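Side-chain contacts in putative 2,5-diketo-D-gluconic acid reductase B (Sinorhizobium meliloti, PDB 3UP8), which probably reduces methylglyoxal to hydroxyacetone with NADPH, as a TIM-barrel member of the aldo/keto reductase family: residues A[184-189]-A[218-223]; A[238-243]-A[261-266]. All coordinates share one frame; numbering follows the deposited sequence.

Interaction 1: A[184-189]-A[218-223]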
loop_
_atom_site.group_PDB
_atom_site.type_symbol
_atom_site.label_atom_id
_atom_site.label_comp_id
_atom_site.label_asym_id
_atom_site.label_seq_id
_atom_site.Cartn_x
_atom_site.Cartn_y
_atom_site.Cartn_z
ATOM N N HIS A 184 -4.333 10.648 -1.224
ATOM C CA HIS A 184 -5.752 10.893 -0.977
ATOM C C HIS A 184 -6.066 12.205 -1.701
ATOM O O HIS A 184 -5.150 12.864 -2.197
ATOM C CB HIS A 184 -6.033 11.004 0.526
ATOM C CG HIS A 184 -5.085 11.908 1.254
ATOM N ND1 HIS A 184 -5.135 13.285 1.155
ATOM C CD2 HIS A 184 -4.067 11.630 2.106
ATOM C CE1 HIS A 184 -4.174 13.812 1.894
ATOM N NE2 HIS A 184 -3.514 12.830 2.485
ATOM N N PRO A 185 -7.351 12.588 -1.782
ATOM C CA PRO A 185 -7.683 13.773 -2.595
ATOM C C PRO A 185 -6.961 15.079 -2.199
ATOM O O PRO A 185 -6.774 15.958 -3.052
ATOM C CB PRO A 185 -9.192 13.902 -2.399
ATOM C CG PRO A 185 -9.650 12.475 -2.154
ATOM C CD PRO A 185 -8.558 11.886 -1.303
ATOM N N TYR A 186 -6.538 15.197 -0.938
ATOM C CA TYR A 186 -5.908 16.441 -0.452
ATOM C C TYR A 186 -4.396 16.539 -0.673
ATOM O O TYR A 186 -3.790 17.591 -0.425
ATOM C CB TYR A 186 -6.303 16.692 1.011
ATOM C CG TYR A 186 -7.789 16.514 1.188
ATOM C CD1 TYR A 186 -8.697 17.466 0.697
ATOM C CD2 TYR A 186 -8.295 15.371 1.802
ATOM C CE1 TYR A 186 -10.081 17.271 0.834
ATOM C CE2 TYR A 186 -9.644 15.167 1.936
ATOM C CZ TYR A 186 -10.535 16.111 1.460
ATOM O OH TYR A 186 -11.865 15.861 1.630
ATOM N N LEU A 187 -3.785 15.452 -1.149
ATOM C CA LEU A 187 -2.347 15.462 -1.423
ATOM C C LEU A 187 -2.067 15.119 -2.877
ATOM O O LEU A 187 -2.270 13.982 -3.297
ATOM C CB LEU A 187 -1.598 14.505 -0.488
ATOM C CG LEU A 187 -0.077 14.414 -0.678
ATOM C CD1 LEU A 187 0.596 15.791 -0.474
ATOM C CD2 LEU A 187 0.482 13.384 0.304
ATOM N N ASP A 188 -1.589 16.111 -3.627
ATOM C CA ASP A 188 -1.207 15.925 -5.030
ATOM C C ASP A 188 -0.008 14.973 -5.161
ATOM O O ASP A 188 0.996 15.130 -4.455
ATOM C CB ASP A 188 -0.852 17.268 -5.674
ATOM C CG ASP A 188 -0.395 17.121 -7.121
ATOM O OD1 ASP A 188 -1.014 16.349 -7.887
ATOM O OD2 ASP A 188 0.596 17.773 -7.496
ATOM N N GLN A 189 -0.123 13.996 -6.055
ATOM C CA GLN A 189 0.997 13.084 -6.330
ATOM C C GLN A 189 1.348 13.016 -7.811
ATOM O O GLN A 189 1.840 11.991 -8.303
ATOM C CB GLN A 189 0.729 11.677 -5.751
ATOM C CG GLN A 189 0.745 11.628 -4.224
ATOM C CD GLN A 189 2.140 11.703 -3.614
ATOM O OE1 GLN A 189 3.105 12.145 -4.253
ATOM N NE2 GLN A 189 2.254 11.259 -2.366
ATOM N N PRO A 218 -17.948 17.753 1.540
ATOM C CA PRO A 218 -19.240 17.967 0.869
ATOM C C PRO A 218 -19.220 17.580 -0.610
ATOM O O PRO A 218 -20.198 17.006 -1.099
ATOM C CB PRO A 218 -19.481 19.475 1.025
ATOM C CG PRO A 218 -18.112 20.067 1.224
ATOM C CD PRO A 218 -17.329 19.023 1.971
ATOM N N LEU A 219 -18.132 17.888 -1.318
ATOM C CA LEU A 219 -18.030 17.487 -2.717
ATOM C C LEU A 219 -18.064 15.958 -2.858
ATOM O O LEU A 219 -18.764 15.423 -3.729
ATOM C CB LEU A 219 -16.797 18.087 -3.400
ATOM C CG LEU A 219 -16.505 17.616 -4.838
ATOM C CD1 LEU A 219 -17.510 18.163 -5.854
ATOM C CD2 LEU A 219 -15.085 17.980 -5.258
ATOM N N LEU A 220 -17.327 15.265 -1.991
ATOM C CA LEU A 220 -17.268 13.796 -2.031
ATOM C C LEU A 220 -18.585 13.140 -1.625
ATOM O O LEU A 220 -18.947 12.089 -2.150
ATOM C CB LEU A 220 -16.113 13.258 -1.178
ATOM C CG LEU A 220 -14.710 13.778 -1.514
ATOM C CD1 LEU A 220 -13.654 13.112 -0.626
ATOM C CD2 LEU A 220 -14.374 13.611 -2.991
ATOM N N THR A 221 -19.301 13.762 -0.694
ATOM C CA THR A 221 -20.634 13.294 -0.323
ATOM C C THR A 221 -21.607 13.505 -1.485
ATOM O O THR A 221 -22.496 12.682 -1.707
ATOM C CB THR A 221 -21.149 13.994 0.954
ATOM O OG1 THR A 221 -20.216 13.786 2.020
ATOM C CG2 THR A 221 -22.502 13.443 1.372
ATOM N N GLU A 222 -21.418 14.595 -2.230
ATOM C CA GLU A 222 -22.267 14.909 -3.377
ATOM C C GLU A 222 -22.074 13.885 -4.490
ATOM O O GLU A 222 -23.044 13.359 -5.052
ATOM C CB GLU A 222 -21.998 16.322 -3.911
ATOM C CG GLU A 222 -23.038 16.766 -4.952
ATOM C CD GLU A 222 -22.594 17.937 -5.817
ATOM O OE1 GLU A 222 -21.776 18.775 -5.363
ATOM O OE2 GLU A 222 -23.093 18.031 -6.958
ATOM N N ILE A 223 -20.815 13.602 -4.809
ATOM C CA ILE A 223 -20.512 12.638 -5.855
ATOM C C ILE A 223 -20.992 11.254 -5.440
ATOM O O ILE A 223 -21.594 10.542 -6.240
ATOM C CB ILE A 223 -19.031 12.664 -6.240
ATOM C CG1 ILE A 223 -18.693 14.026 -6.855
ATOM C CG2 ILE A 223 -18.713 11.550 -7.230
ATOM C CD1 ILE A 223 -17.206 14.287 -7.074
#
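P185 meets L220 through the outer corner of its ring. Its CG lies 4.3 Å from L220 CD1, a loose apolar touch. P185 sits in a type I turn from H184 to L187, closed by the bond from L187 N to H184 O (3.1 Å). Y186 comes next and reaches the same methyl. Its backbone N gives a weak, bent bond to H184 ND1 (3.2 Å), arriving at the ring edge, in plane. Its CG lies anti to the carbonyl carbon (chi1 -47°), and the ring carries OH out to 4.0 Å from L220 CD1. L220 approaches from the opposite direction, off helix 218-227, and one methyl branch serves both partners. The phenol oxygen has a polar partner too, D217, just before the helix, while D217 OD1 accepts from L220 N. K213 adds a cation-pi contact to the Y186 ring. V214 and V276 touch both P185 and L220. The contact thus joins the loop after strand 176-182 of the barrel to an outer helix. Across it there are only van der Waals touches. Y186 is buried, and D217 gives its hydroxyl a hydrogen bond.

Interaction 2: A[238-243]-A[261-266]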
loop_
_atom_site.group_PDB
_atom_site.type_symbol
_atom_site.label_atom_id
_atom_site.label_comp_id
_atom_site.label_asym_id
_atom_site.label_seq_id
_atom_site.Cartn_x
_atom_site.Cartn_y
_atom_site.Cartn_z
ATOM N N TRP A 238 -11.749 6.851 -6.592
ATOM C CA TRP A 238 -10.941 7.832 -7.312
ATOM C C TRP A 238 -9.485 7.359 -7.414
ATOM O O TRP A 238 -8.808 7.581 -8.431
ATOM C CB TRP A 238 -11.001 9.193 -6.611
ATOM C CG TRP A 238 -10.044 10.206 -7.174
ATOM C CD1 TRP A 238 -10.168 10.878 -8.362
ATOM C CD2 TRP A 238 -8.830 10.688 -6.567
ATOM N NE1 TRP A 238 -9.095 11.727 -8.545
ATOM C CE2 TRP A 238 -8.267 11.637 -7.453
ATOM C CE3 TRP A 238 -8.164 10.407 -5.363
ATOM C CZ2 TRP A 238 -7.067 12.320 -7.170
ATOM C CZ3 TRP A 238 -6.957 11.087 -5.082
ATOM C CH2 TRP A 238 -6.429 12.028 -5.985
ATOM N N LEU A 239 -9.011 6.715 -6.348
ATOM C CA LEU A 239 -7.670 6.117 -6.349
ATOM C C LEU A 239 -7.577 4.922 -7.298
ATOM O O LEU A 239 -6.744 4.883 -8.200
ATOM C CB LEU A 239 -7.288 5.709 -4.917
ATOM C CG LEU A 239 -7.149 6.900 -3.952
ATOM C CD1 LEU A 239 -7.143 6.432 -2.504
ATOM C CD2 LEU A 239 -5.885 7.684 -4.259
ATOM N N VAL A 240 -8.482 3.967 -7.106
ATOM C CA VAL A 240 -8.413 2.672 -7.758
ATOM C C VAL A 240 -8.713 2.788 -9.258
ATOM O O VAL A 240 -8.270 1.959 -10.058
ATOM C CB VAL A 240 -9.310 1.672 -6.982
ATOM C CG1 VAL A 240 -10.638 1.379 -7.701
ATOM C CG2 VAL A 240 -8.540 0.430 -6.632
ATOM N N GLN A 241 -9.427 3.852 -9.631
ATOM C CA GLN A 241 -9.723 4.149 -11.036
ATOM C C GLN A 241 -8.528 4.763 -11.772
ATOM O O GLN A 241 -8.491 4.775 -13.000
ATOM C CB GLN A 241 -10.948 5.082 -11.135
ATOM C CG GLN A 241 -11.517 5.258 -12.548
ATOM C CD GLN A 241 -12.931 5.829 -12.531
ATOM O OE1 GLN A 241 -13.798 5.376 -11.772
ATOM N NE2 GLN A 241 -13.169 6.816 -13.371
ATOM N N GLN A 242 -7.547 5.277 -11.035
ATOM C CA GLN A 242 -6.336 5.797 -11.672
ATOM C C GLN A 242 -5.419 4.662 -12.115
ATOM O O GLN A 242 -5.230 3.680 -11.367
ATOM C CB GLN A 242 -5.572 6.686 -10.717
ATOM C CG GLN A 242 -6.156 8.051 -10.539
ATOM C CD GLN A 242 -5.435 8.831 -9.474
ATOM O OE1 GLN A 242 -4.271 9.197 -9.635
ATOM N NE2 GLN A 242 -6.132 9.121 -8.388
ATOM N N GLN A 243 -4.849 4.804 -13.314
ATOM C CA GLN A 243 -3.880 3.839 -13.833
ATOM C C GLN A 243 -2.730 3.684 -12.849
ATOM O O GLN A 243 -2.194 4.678 -12.358
ATOM C CB GLN A 243 -3.314 4.273 -15.190
ATOM C CG GLN A 243 -4.340 4.365 -16.330
ATOM C CD GLN A 243 -5.170 3.099 -16.484
ATOM O OE1 GLN A 243 -4.636 2.016 -16.723
ATOM N NE2 GLN A 243 -6.484 3.235 -16.352
ATOM N N PHE A 261 -14.968 -2.568 0.352
ATOM C CA PHE A 261 -14.809 -3.623 -0.648
ATOM C C PHE A 261 -15.670 -3.390 -1.892
ATOM O O PHE A 261 -15.299 -3.792 -3.000
ATOM C CB PHE A 261 -15.157 -4.967 -0.012
ATOM C CG PHE A 261 -14.744 -6.157 -0.823
ATOM C CD1 PHE A 261 -13.409 -6.542 -0.890
ATOM C CD2 PHE A 261 -15.698 -6.914 -1.500
ATOM C CE1 PHE A 261 -13.023 -7.663 -1.633
ATOM C CE2 PHE A 261 -15.325 -8.028 -2.242
ATOM C CZ PHE A 261 -13.979 -8.405 -2.306
ATOM N N ALA A 262 -16.813 -2.730 -1.697
ATOM C CA ALA A 262 -17.780 -2.488 -2.772
ATOM C C ALA A 262 -17.455 -1.237 -3.596
ATOM O O ALA A 262 -18.270 -0.311 -3.689
ATOM C CB ALA A 262 -19.183 -2.398 -2.191
ATOM N N ILE A 263 -16.269 -1.209 -4.200
ATOM C CA ILE A 263 -15.834 -0.044 -4.976
ATOM C C ILE A 263 -15.577 -0.390 -6.430
ATOM O O ILE A 263 -15.082 0.440 -7.195
ATOM C CB ILE A 263 -14.571 0.634 -4.364
ATOM C CG1 ILE A 263 -13.376 -0.341 -4.337
ATOM C CG2 ILE A 263 -14.891 1.189 -2.972
ATOM C CD1 ILE A 263 -12.024 0.278 -3.888
ATOM N N PHE A 264 -15.904 -1.615 -6.819
ATOM C CA PHE A 264 -15.753 -2.007 -8.217
ATOM C C PHE A 264 -17.118 -2.106 -8.900
ATOM O O PHE A 264 -17.212 -2.484 -10.068
ATOM C CB PHE A 264 -14.910 -3.289 -8.344
ATOM C CG PHE A 264 -13.544 -3.168 -7.716
ATOM C CD1 PHE A 264 -12.519 -2.500 -8.378
ATOM C CD2 PHE A 264 -13.300 -3.682 -6.444
ATOM C CE1 PHE A 264 -11.258 -2.355 -7.793
ATOM C CE2 PHE A 264 -12.039 -3.543 -5.848
ATOM C CZ PHE A 264 -11.018 -2.876 -6.526
ATOM N N ASP A 265 -18.156 -1.737 -8.141
ATOM C CA ASP A 265 -19.550 -1.617 -8.597
ATOM C C ASP A 265 -19.762 -0.508 -9.611
ATOM O O ASP A 265 -20.597 -0.622 -10.508
ATOM C CB ASP A 265 -20.446 -1.248 -7.412
ATOM C CG ASP A 265 -20.780 -2.414 -6.526
ATOM O OD1 ASP A 265 -20.099 -3.464 -6.602
ATOM O OD2 ASP A 265 -21.731 -2.266 -5.727
ATOM N N PHE A 266 -19.045 0.592 -9.429
ATOM C CA PHE A 266 -19.345 1.821 -10.148
ATOM C C PHE A 266 -18.086 2.438 -10.703
ATOM O O PHE A 266 -16.985 1.948 -10.445
ATOM C CB PHE A 266 -20.075 2.811 -9.225
ATOM C CG PHE A 266 -19.206 3.400 -8.122
ATOM C CD1 PHE A 266 -18.920 4.767 -8.101
ATOM C CD2 PHE A 266 -18.700 2.598 -7.099
ATOM C CE1 PHE A 266 -18.132 5.322 -7.087
ATOM C CE2 PHE A 266 -17.910 3.141 -6.082
ATOM C CZ PHE A 266 -17.633 4.504 -6.073
#
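V240 points both of its methyls at the F264 ring. CG1 lies 3.8 Å from F264 CE1 and approaches the ring obliquely. CG2 is 4.1 Å from both CE1 and CZ of F264, so both methyls meet the CE1–CZ part of the ring. The two side chains cross at about a right angle. F264 has its CG beside the backbone N and anti to the carbonyl carbon (chi1 -57°), and this carries the ring end toward the valine. I263 completes the trio. Its side chain is extended about CB–CG1 (chi2 174°), which carries CD1 to 4.2 Å from V240 CG1. I263 CG1 also lies over one face of the F264 ring, 3.8 Å above its plane and offset toward the rim. V240 CG1 is therefore shared by two neighbours in sequence. All three residues are buried, and no hydrogen bond crosses between the segments. Within 238-243, Q242 NE2 folds back to W238 O (3.1 Å), reaching it from above the carbonyl plane, and lies over the centre of the W238 ring. Nearby, R237 NH1 is hydrogen-bonded to the carbonyl oxygen of I263. The contact is apolar packing away from the annotated sites. It sets the end of helix 231-240 against the loop that joins helix 254-261 to helix 270-277. V240 also touches V247 of barrel strand 245-249, L236 touches I263, and M273 of helix 270-277 packs on W238 and Q241.

From the N terminus, the chain leaves barrel strand 176-182 and enters the loop of interaction 1. It then makes helix 190-199, strand 202-206 and helix 213-216 before helix 218-227 closes that contact. Helix 231-240 follows and opens interaction 2. Strand 245-249, the last of the barrel, and helix 254-261 come before that second closure. The two contacts are in series; they neither nest nor cross. Their centres lie 14 Å apart, and they meet where W238 CZ3 packs 3.6 Å from P185 N. Helix 231-240 thus borders both, and helix 270-277 touches residues of both. Interaction 1 ties the loop after strand 176-182 to helix 218-227; interaction 2 ties helix 231-240 to the loop before helix 270-277.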